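Local coordinates for protein putative isomerase YbhH (Escherichia coli, PDB 6OTV) that is probably an isomerase of the PrpF family, related to diaminopimelate epimerase, with no specific reaction assigned, at residues A157-F163 against R332-T338. Numbering follows the deposited sequence.
Sequences APVALTF and RASVIRT. With EDO (1,2-ethanediol), chain E; EDO (1,2-ethanediol), chain D.
Arg337, whose backbone N and O both bond to Val159 across the strands, also bends its side chain back on its own strand: its NE donates to Ile336 O (3.0 Å), the acceptor lying almost in the guanidinium plane, and NH1 is hydrogen-bonded to Asn95 OD1. The setting is an antiparallel strand pair in a PrpF-family protein, consistent with the diaminopimelate-epimerase fold, and it joins segments far apart in sequence. Val159 and Arg337 form a hydrogen-bonded pair, with Val159 N to Arg337 O at 2.8 Å and the return bond from Arg337 N to Val159 O nearly straight at 176°. Leu161 and Val335 repeat the arrangement, and Phe163 N adds a bond to Ala333 O.

Strand 129-135 continues the hydrogen bonding beyond 158-163, and strand 315-322 does so beyond 332-338. On the buried face, Val159, Leu161 and Arg337 pack against Ser98 of helix 94-106. Here Leu161 CD1 meets Arg337 CG at 3.9 Å, the two side chains crossing at about a right angle. Ala160, Thr162, Ser334 and Ile336 occupy the more open face. With both its side-chain torsions near -60°, Ile336 brings CD1 over Ala160 CB (4.0 Å), while its CG2 branch touches Pro158 CB. Farther along, Thr162 OG1 lies 3.5 Å from Ser334 CB, and Thr162 CG2 rests on the aliphatic part of Arg332, 3.6 Å from its CD.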
loop_
_atom_site.group_PDB
_atom_site.type_symbol
_atom_site.label_atom_id
_atom_site.label_comp_id
_atom_site.label_asym_id
_atom_site.label_seq_id
_atom_site.Cartn_x
_atom_site.Cartn_y
_atom_site.Cartn_z
ATOM N N ALA A 157 -24.081 9.237 7.273
ATOM C CA ALA A 157 -23.360 7.977 7.264
ATOM C C ALA A 157 -21.892 8.204 7.614
ATOM O O ALA A 157 -21.268 9.140 7.106
ATOM C CB ALA A 157 -23.471 7.306 5.895
ATOM N N PRO A 158 -21.311 7.368 8.471
ATOM C CA PRO A 158 -19.882 7.507 8.773
ATOM C C PRO A 158 -19.022 7.013 7.619
ATOM O O PRO A 158 -19.353 6.034 6.946
ATOM C CB PRO A 158 -19.699 6.633 10.018
ATOM C CG PRO A 158 -20.747 5.577 9.870
ATOM C CD PRO A 158 -21.933 6.269 9.233
ATOM N N VAL A 159 -17.911 7.709 7.394
ATOM C CA VAL A 159 -16.855 7.249 6.502
ATOM C C VAL A 159 -15.576 7.147 7.318
ATOM O O VAL A 159 -15.198 8.099 8.012
ATOM C CB VAL A 159 -16.672 8.173 5.281
ATOM C CG1 VAL A 159 -16.570 9.629 5.703
ATOM C CG2 VAL A 159 -15.442 7.759 4.481
ATOM N N ALA A 160 -14.932 5.986 7.260
ATOM C CA ALA A 160 -13.710 5.739 8.010
ATOM C C ALA A 160 -12.501 6.048 7.137
ATOM O O ALA A 160 -12.409 5.570 6.002
ATOM C CB ALA A 160 -13.661 4.290 8.499
ATOM N N LEU A 161 -11.587 6.860 7.665
ATOM C CA LEU A 161 -10.374 7.263 6.961
ATOM C C LEU A 161 -9.179 6.746 7.748
ATOM O O LEU A 161 -8.920 7.213 8.862
ATOM C CB LEU A 161 -10.308 8.781 6.804
ATOM C CG LEU A 161 -11.471 9.452 6.074
ATOM C CD1 LEU A 161 -11.254 10.953 6.008
ATOM C CD2 LEU A 161 -11.647 8.865 4.674
ATOM N N THR A 162 -8.454 5.791 7.171
ATOM C CA THR A 162 -7.300 5.171 7.810
ATOM C C THR A 162 -6.032 5.578 7.068
ATOM O O THR A 162 -5.890 5.298 5.872
ATOM C CB THR A 162 -7.438 3.650 7.830
ATOM O OG1 THR A 162 -8.662 3.292 8.480
ATOM C CG2 THR A 162 -6.272 3.021 8.578
ATOM N N PHE A 163 -5.111 6.217 7.784
ATOM C CA PHE A 163 -3.857 6.681 7.206
ATOM C C PHE A 163 -2.829 5.555 7.232
ATOM O O PHE A 163 -2.605 4.932 8.276
ATOM C CB PHE A 163 -3.352 7.915 7.957
ATOM C CG PHE A 163 -4.161 9.156 7.676
ATOM C CD1 PHE A 163 -5.482 9.251 8.098
ATOM C CD2 PHE A 163 -3.608 10.221 6.982
ATOM C CE1 PHE A 163 -6.235 10.383 7.831
ATOM C CE2 PHE A 163 -4.356 11.361 6.715
ATOM C CZ PHE A 163 -5.671 11.440 7.139
ATOM N N ARG A 332 -0.897 2.915 13.390
ATOM C CA ARG A 332 -1.955 3.186 12.424
ATOM C C ARG A 332 -3.026 4.059 13.066
ATOM O O ARG A 332 -3.487 3.769 14.176
ATOM C CB ARG A 332 -2.573 1.883 11.914
ATOM C CG ARG A 332 -3.223 1.982 10.537
ATOM C CD ARG A 332 -3.995 0.712 10.216
ATOM N NE ARG A 332 -5.090 0.517 11.161
ATOM C CZ ARG A 332 -5.842 -0.577 11.223
ATOM N NH1 ARG A 332 -5.617 -1.586 10.394
ATOM N NH2 ARG A 332 -6.817 -0.661 12.120
ATOM N N ALA A 333 -3.422 5.118 12.364
ATOM C CA ALA A 333 -4.419 6.063 12.849
ATOM C C ALA A 333 -5.613 6.091 11.906
ATOM O O ALA A 333 -5.451 6.038 10.683
ATOM C CB ALA A 333 -3.836 7.473 12.977
ATOM N N SER A 334 -6.811 6.180 12.477
ATOM C CA SER A 334 -8.026 6.290 11.686
ATOM C C SER A 334 -8.952 7.315 12.325
ATOM O O SER A 334 -8.926 7.533 13.540
ATOM C CB SER A 334 -8.742 4.939 11.544
ATOM O OG SER A 334 -9.097 4.413 12.810
ATOM N N VAL A 335 -9.764 7.949 11.487
ATOM C CA VAL A 335 -10.703 8.980 11.912
ATOM C C VAL A 335 -12.035 8.718 11.225
ATOM O O VAL A 335 -12.074 8.257 10.078
ATOM C CB VAL A 335 -10.167 10.394 11.588
ATOM C CG1 VAL A 335 -11.239 11.448 11.803
ATOM C CG2 VAL A 335 -8.945 10.707 12.443
ATOM N N ILE A 336 -13.130 8.984 11.936
ATOM C CA ILE A 336 -14.471 8.919 11.368
ATOM C C ILE A 336 -14.875 10.317 10.921
ATOM O O ILE A 336 -14.718 11.288 11.672
ATOM C CB ILE A 336 -15.485 8.352 12.376
ATOM C CG1 ILE A 336 -15.053 6.965 12.867
ATOM C CG2 ILE A 336 -16.879 8.291 11.751
ATOM C CD1 ILE A 336 -15.130 5.884 11.810
ATOM N N ARG A 337 -15.382 10.423 9.700
ATOM C CA ARG A 337 -15.973 11.654 9.196
ATOM C C ARG A 337 -17.342 11.327 8.617
ATOM O O ARG A 337 -17.802 10.181 8.656
ATOM C CB ARG A 337 -15.083 12.316 8.134
ATOM C CG ARG A 337 -13.667 12.653 8.585
ATOM C CD ARG A 337 -13.593 14.027 9.230
ATOM N NE ARG A 337 -14.172 14.032 10.568
ATOM C CZ ARG A 337 -14.384 15.131 11.281
ATOM N NH1 ARG A 337 -14.070 16.320 10.782
ATOM N NH2 ARG A 337 -14.917 15.040 12.492
ATOM N N THR A 338 -18.006 12.347 8.084
ATOM C CA THR A 338 -19.209 12.158 7.292
ATOM C C THR A 338 -19.089 13.000 6.033
ATOM O O THR A 338 -18.321 13.965 5.976
ATOM C CB THR A 338 -20.489 12.543 8.052
ATOM O OG1 THR A 338 -20.540 13.968 8.209
ATOM C CG2 THR A 338 -20.536 11.874 9.426
HETATM C C1 EDO E . -23.424 14.423 9.811
HETATM O O1 EDO E . -22.033 14.723 9.948
HETATM C C2 EDO E . -24.093 15.581 9.084
HETATM O O2 EDO E . -25.520 15.482 9.122
HETATM C C1 EDO D . 2.217 4.929 9.607
HETATM O O1 EDO D . 3.178 4.026 9.052
HETATM C C2 EDO D . 0.816 4.449 9.248
HETATM O O2 EDO D . -0.124 5.524 9.352
#